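MsStt7d protein (Micromonas, PDB 4IX3) binds magnesium and adenine nucleotide in its catalytic domain and, as a homolog of the state transition kinase Stt7, probably phosphorylates proteins. Local coordinates at residues 275-289 and 309-321. Residues are numbered along the deposited sequence; the frame is centred on the assembly and turned at random. Where two conformers were deposited one is given.
Sequences LADYKAVGYDVNAFR and GAGWDLCQRLMEA
The guanidinium of Arg-289 lies flat on the indole of Trp-312, with centres 3.9 Å apart and planes only 18° from parallel. Arg-289 CD stands 3.7 Å from the centroid of the five-membered ring, almost on its normal, a CH-pi contact. The chain's bend at its third torsion lets both the aliphatic part and the charged end follow the indole. Indole NE1 is held separately by Asp-305.

Packing is tight next to this stack, where Val-285 CG1 comes within 3.5 Å of Trp-312 CE3 and Val-285 CG2 lies 3.8 Å from Gln-316 CB. The Phe-288 ring and the Trp-312 six-membered ring meet obliquely. Farther along, the Tyr-278 hydroxyl donates to Met-319 O at 2.7 Å, approaching from above the carbonyl plane (62° out of it), while Leu-275 CD2 touches Met-319 CE. The Tyr-278 bond ties helix 268-280 to the backbone just past the end of helix 302-318.

The side toward solvent is looser. Arg-289 NH1 donates to Asn-286 OD1 and to a water bound to Gly-309 O, which help to steady the group. The Tyr-283 ring meets the Ala-321 methyl obliquely, CD2 to CB at 3.5 Å, and a second water links Tyr-283 O, Glu-320 OE1 and Ala-321 N. Gly-282 ends helix 268-280 in a Schellman motif, and Asp-284 N-caps the next helix.

The contact belongs to the helical C-lobe of the kinase fold: segments 285-289 and 309-318 run at 131° to each other, and Leu-314, Cys-315 and Met-319 pack on helix 246-261.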
loop_
_atom_site.group_PDB
_atom_site.type_symbol
_atom_site.label_atom_id
_atom_site.label_comp_id
_atom_site.label_asym_id
_atom_site.label_seq_id
_atom_site.Cartn_x
_atom_site.Cartn_y
_atom_site.Cartn_z
ATOM N N LEU B 275 -25.022 -0.683 -3.508
ATOM C CA LEU B 275 -24.875 -0.175 -2.138
ATOM C C LEU B 275 -25.290 1.295 -2.026
ATOM O O LEU B 275 -25.789 1.710 -0.976
ATOM C CB LEU B 275 -23.444 -0.369 -1.616
ATOM C CG LEU B 275 -23.130 -1.841 -1.315
ATOM C CD1 LEU B 275 -21.654 -1.956 -0.966
ATOM C CD2 LEU B 275 -23.992 -2.411 -0.194
ATOM N N ALA B 276 -25.095 2.085 -3.080
ATOM C CA ALA B 276 -25.525 3.480 -3.075
ATOM C C ALA B 276 -27.043 3.533 -2.990
ATOM O O ALA B 276 -27.607 4.362 -2.265
ATOM C CB ALA B 276 -25.040 4.143 -4.344
ATOM N N ASP B 277 -27.713 2.668 -3.756
ATOM C CA ASP B 277 -29.183 2.646 -3.734
ATOM C C ASP B 277 -29.673 2.138 -2.379
ATOM O O ASP B 277 -30.649 2.647 -1.849
ATOM C CB ASP B 277 -29.722 1.743 -4.845
ATOM C CG ASP B 277 -29.848 2.468 -6.182
ATOM O OD1 ASP B 277 -29.957 3.716 -6.200
ATOM O OD2 ASP B 277 -29.829 1.781 -7.225
ATOM N N TYR B 278 -28.959 1.160 -1.815
ATOM C CA TYR B 278 -29.293 0.581 -0.511
ATOM C C TYR B 278 -29.230 1.633 0.602
ATOM O O TYR B 278 -30.176 1.833 1.387
ATOM C CB TYR B 278 -28.355 -0.608 -0.235
ATOM C CG TYR B 278 -28.615 -1.326 1.077
ATOM C CD1 TYR B 278 -29.844 -1.933 1.359
ATOM C CD2 TYR B 278 -27.582 -1.492 1.996
ATOM C CE1 TYR B 278 -30.032 -2.626 2.554
ATOM C CE2 TYR B 278 -27.756 -2.175 3.186
ATOM C CZ TYR B 278 -28.973 -2.766 3.442
ATOM O OH TYR B 278 -29.198 -3.455 4.628
ATOM N N LYS B 279 -28.159 2.424 0.575
ATOM C CA LYS B 279 -28.022 3.525 1.509
ATOM C C LYS B 279 -29.149 4.542 1.302
ATOM O O LYS B 279 -29.750 5.029 2.268
ATOM C CB LYS B 279 -26.666 4.195 1.254
ATOM C CG LYS B 279 -26.463 5.490 2.028
ATOM C CD LYS B 279 -25.017 5.952 1.882
ATOM C CE LYS B 279 -24.884 7.421 2.255
ATOM N NZ LYS B 279 -25.443 7.647 3.610
ATOM N N ALA B 280 -29.411 4.873 0.039
ATOM C CA ALA B 280 -30.407 5.899 -0.293
ATOM C C ALA B 280 -31.815 5.517 0.207
ATOM O O ALA B 280 -32.601 6.402 0.520
ATOM C CB ALA B 280 -30.392 6.163 -1.795
ATOM N N VAL B 281 -32.150 4.230 0.317
ATOM C CA VAL B 281 -33.485 3.831 0.823
ATOM C C VAL B 281 -33.442 3.418 2.300
ATOM O O VAL B 281 -34.329 2.701 2.807
ATOM C CB VAL B 281 -34.160 2.733 -0.030
ATOM C CG1 VAL B 281 -34.278 3.171 -1.485
ATOM C CG2 VAL B 281 -33.405 1.404 0.100
ATOM N N GLY B 282 -32.378 3.864 2.967
ATOM C CA GLY B 282 -32.258 3.758 4.412
ATOM C C GLY B 282 -31.797 2.378 4.836
ATOM O O GLY B 282 -32.177 1.917 5.898
ATOM N N TYR B 283 -30.926 1.748 4.043
ATOM C CA TYR B 283 -30.403 0.410 4.356
ATOM C C TYR B 283 -31.504 -0.604 4.663
ATOM O O TYR B 283 -31.405 -1.395 5.618
ATOM C CB TYR B 283 -29.456 0.471 5.559
ATOM C CG TYR B 283 -28.361 1.490 5.404
ATOM C CD1 TYR B 283 -27.163 1.179 4.746
ATOM C CD2 TYR B 283 -28.523 2.774 5.945
ATOM C CE1 TYR B 283 -26.162 2.158 4.653
ATOM C CE2 TYR B 283 -27.536 3.727 5.854
ATOM C CZ TYR B 283 -26.361 3.427 5.202
ATOM O OH TYR B 283 -25.401 4.400 5.128
ATOM N N ASP B 284 -32.525 -0.590 3.808
ATOM C CA ASP B 284 -33.751 -1.337 4.015
ATOM C C ASP B 284 -33.913 -2.134 2.727
ATOM O O ASP B 284 -34.196 -1.592 1.640
ATOM C CB ASP B 284 -34.915 -0.353 4.245
ATOM C CG ASP B 284 -36.263 -1.036 4.429
ATOM O OD1 ASP B 284 -36.489 -2.149 3.922
ATOM O OD2 ASP B 284 -37.156 -0.392 5.018
ATOM N N VAL B 285 -33.657 -3.426 2.844
ATOM C CA VAL B 285 -33.705 -4.323 1.711
ATOM C C VAL B 285 -35.101 -4.362 1.036
ATOM O O VAL B 285 -35.212 -4.401 -0.184
ATOM C CB VAL B 285 -33.193 -5.693 2.211
ATOM C CG1 VAL B 285 -33.733 -6.864 1.428
ATOM C CG2 VAL B 285 -31.681 -5.742 2.331
ATOM N N ASN B 286 -36.180 -4.337 1.820
ATOM C CA ASN B 286 -37.531 -4.339 1.250
ATOM C C ASN B 286 -37.870 -3.053 0.537
ATOM O O ASN B 286 -38.492 -3.077 -0.530
ATOM C CB ASN B 286 -38.552 -4.690 2.321
ATOM C CG ASN B 286 -38.444 -6.148 2.738
ATOM O OD1 ASN B 286 -37.886 -6.983 2.012
ATOM N ND2 ASN B 286 -38.971 -6.465 3.905
ATOM N N ALA B 287 -37.278 -1.964 1.022
ATOM C CA ALA B 287 -37.407 -0.685 0.324
ATOM C C ALA B 287 -36.605 -0.681 -0.976
ATOM O O ALA B 287 -37.070 -0.181 -2.002
ATOM C CB ALA B 287 -37.036 0.463 1.224
ATOM N N PHE B 288 -35.449 -1.341 -0.967
ATOM C CA PHE B 288 -34.726 -1.507 -2.212
ATOM C C PHE B 288 -35.551 -2.284 -3.237
ATOM O O PHE B 288 -35.663 -1.864 -4.404
ATOM C CB PHE B 288 -33.369 -2.191 -2.001
ATOM C CG PHE B 288 -32.689 -2.514 -3.300
ATOM C CD1 PHE B 288 -31.832 -1.589 -3.900
ATOM C CD2 PHE B 288 -32.921 -3.727 -3.948
ATOM C CE1 PHE B 288 -31.248 -1.858 -5.119
ATOM C CE2 PHE B 288 -32.342 -3.978 -5.185
ATOM C CZ PHE B 288 -31.528 -3.031 -5.780
ATOM N N ARG B 289 -36.104 -3.419 -2.799
ATOM C CA ARG B 289 -36.915 -4.265 -3.679
ATOM C C ARG B 289 -38.123 -3.509 -4.230
ATOM O O ARG B 289 -38.378 -3.571 -5.433
ATOM C CB ARG B 289 -37.335 -5.566 -2.974
ATOM C CG ARG B 289 -36.132 -6.389 -2.549
ATOM C CD ARG B 289 -36.552 -7.270 -1.391
ATOM N NE ARG B 289 -37.321 -8.413 -1.871
ATOM C CZ ARG B 289 -37.828 -9.353 -1.080
ATOM N NH1 ARG B 289 -37.732 -9.262 0.249
ATOM N NH2 ARG B 289 -38.395 -10.409 -1.628
ATOM N N GLY B 309 -37.915 -15.149 -0.239
ATOM C CA GLY B 309 -36.964 -14.058 -0.070
ATOM C C GLY B 309 -35.948 -14.311 1.051
ATOM O O GLY B 309 -35.461 -13.359 1.659
ATOM N N ALA B 310 -35.636 -15.569 1.344
ATOM C CA ALA B 310 -34.738 -15.863 2.447
ATOM C C ALA B 310 -33.393 -15.154 2.281
ATOM O O ALA B 310 -32.815 -14.650 3.254
ATOM C CB ALA B 310 -34.541 -17.387 2.554
ATOM N N GLY B 311 -32.859 -15.157 1.067
ATOM C CA GLY B 311 -31.543 -14.543 0.840
ATOM C C GLY B 311 -31.586 -13.039 1.065
ATOM O O GLY B 311 -30.658 -12.455 1.647
ATOM N N TRP B 312 -32.630 -12.364 0.573
ATOM C CA TRP B 312 -32.793 -10.952 0.921
ATOM C C TRP B 312 -32.790 -10.764 2.419
ATOM O O TRP B 312 -32.223 -9.772 2.925
ATOM C CB TRP B 312 -34.094 -10.381 0.371
ATOM C CG TRP B 312 -34.079 -10.156 -1.109
ATOM C CD1 TRP B 312 -34.882 -10.751 -2.062
ATOM C CD2 TRP B 312 -33.295 -9.142 -1.818
ATOM N NE1 TRP B 312 -34.674 -10.173 -3.286
ATOM C CE2 TRP B 312 -33.687 -9.237 -3.221
ATOM C CE3 TRP B 312 -32.315 -8.229 -1.437
ATOM C CZ2 TRP B 312 -33.121 -8.423 -4.198
ATOM C CZ3 TRP B 312 -31.770 -7.404 -2.424
ATOM C CH2 TRP B 312 -32.163 -7.496 -3.774
ATOM N N ASP B 313 -33.519 -11.602 3.160
ATOM C CA ASP B 313 -33.608 -11.415 4.579
ATOM C C ASP B 313 -32.225 -11.575 5.216
ATOM O O ASP B 313 -31.892 -10.837 6.133
ATOM C CB ASP B 313 -34.596 -12.398 5.242
ATOM C CG ASP B 313 -34.877 -11.999 6.685
ATOM O OD1 ASP B 313 -34.351 -12.657 7.606
ATOM O OD2 ASP B 313 -35.566 -10.967 6.922
ATOM N N LEU B 314 -31.447 -12.563 4.779
ATOM C CA LEU B 314 -30.125 -12.781 5.397
ATOM C C LEU B 314 -29.190 -11.616 5.084
ATOM O O LEU B 314 -28.435 -11.145 5.939
ATOM C CB LEU B 314 -29.512 -14.105 4.910
ATOM C CG LEU B 314 -28.097 -14.388 5.420
ATOM C CD1 LEU B 314 -27.964 -14.295 6.943
ATOM C CD2 LEU B 314 -27.590 -15.727 4.873
ATOM N N CYS B 315 -29.229 -11.139 3.857
ATOM C CA CYS B 315 -28.513 -9.904 3.509
ATOM C C CYS B 315 -28.932 -8.768 4.435
ATOM O O CYS B 315 -28.081 -8.051 4.944
ATOM C CB CYS B 315 -28.727 -9.479 2.050
ATOM S SG CYS B 315 -27.838 -10.479 0.850
ATOM N N GLN B 316 -30.235 -8.568 4.662
ATOM C CA GLN B 316 -30.692 -7.509 5.558
ATOM C C GLN B 316 -30.086 -7.694 6.957
ATOM O O GLN B 316 -29.631 -6.732 7.597
ATOM C CB GLN B 316 -32.226 -7.482 5.678
ATOM C CG GLN B 316 -32.716 -6.437 6.695
ATOM C CD GLN B 316 -32.425 -5.034 6.211
ATOM O OE1 GLN B 316 -31.348 -4.461 6.453
ATOM N NE2 GLN B 316 -33.373 -4.478 5.482
ATOM N N ARG B 317 -30.066 -8.936 7.441
ATOM C CA ARG B 317 -29.496 -9.211 8.770
ATOM C C ARG B 317 -28.009 -8.868 8.862
ATOM O O ARG B 317 -27.572 -8.261 9.831
ATOM C CB ARG B 317 -29.628 -10.714 9.129
ATOM C CG ARG B 317 -31.057 -11.268 9.227
ATOM C CD ARG B 317 -31.698 -10.566 10.376
ATOM N NE ARG B 317 -30.986 -10.857 11.643
ATOM C CZ ARG B 317 -30.467 -9.928 12.446
ATOM N NH1 ARG B 317 -30.627 -8.628 12.197
ATOM N NH2 ARG B 317 -29.818 -10.296 13.544
ATOM N N LEU B 318 -27.257 -9.251 7.839
ATOM C CA LEU B 318 -25.823 -8.996 7.838
ATOM C C LEU B 318 -25.489 -7.527 7.566
ATOM O O LEU B 318 -24.347 -7.111 7.802
ATOM C CB LEU B 318 -25.172 -9.859 6.737
ATOM C CG LEU B 318 -25.087 -11.382 7.056
ATOM C CD1 LEU B 318 -24.661 -12.158 5.843
ATOM C CD2 LEU B 318 -24.098 -11.632 8.219
ATOM N N MET B 319 -26.440 -6.771 7.017
ATOM C CA MET B 319 -26.181 -5.411 6.532
ATOM C C MET B 319 -27.097 -4.377 7.182
ATOM O O MET B 319 -27.360 -3.303 6.597
ATOM C CB MET B 319 -26.206 -5.389 5.007
ATOM C CG MET B 319 -25.223 -6.402 4.402
ATOM S SD MET B 319 -25.071 -6.340 2.624
ATOM C CE MET B 319 -24.031 -4.880 2.487
ATOM N N GLU B 320 -27.548 -4.655 8.402
ATOM C CA GLU B 320 -28.320 -3.616 9.095
ATOM C C GLU B 320 -27.441 -2.368 9.268
ATOM O O GLU B 320 -26.235 -2.479 9.570
ATOM C CB GLU B 320 -28.784 -4.098 10.475
ATOM C CG GLU B 320 -29.977 -5.024 10.474
ATOM C CD GLU B 320 -31.247 -4.265 10.094
ATOM O OE1 GLU B 320 -31.307 -3.006 10.148
ATOM O OE2 GLU B 320 -32.266 -4.945 9.900
ATOM N N ALA B 321 -28.042 -1.190 9.189
ATOM C CA ALA B 321 -27.294 0.051 9.318
ATOM C C ALA B 321 -26.625 0.166 10.683
ATOM O O ALA B 321 -25.463 0.588 10.793
ATOM C CB ALA B 321 -28.229 1.226 9.073
HETATM O O HOH W 1 -30.739 -1.150 8.292
HETATM O O HOH W 2 -37.297 -11.388 2.589
#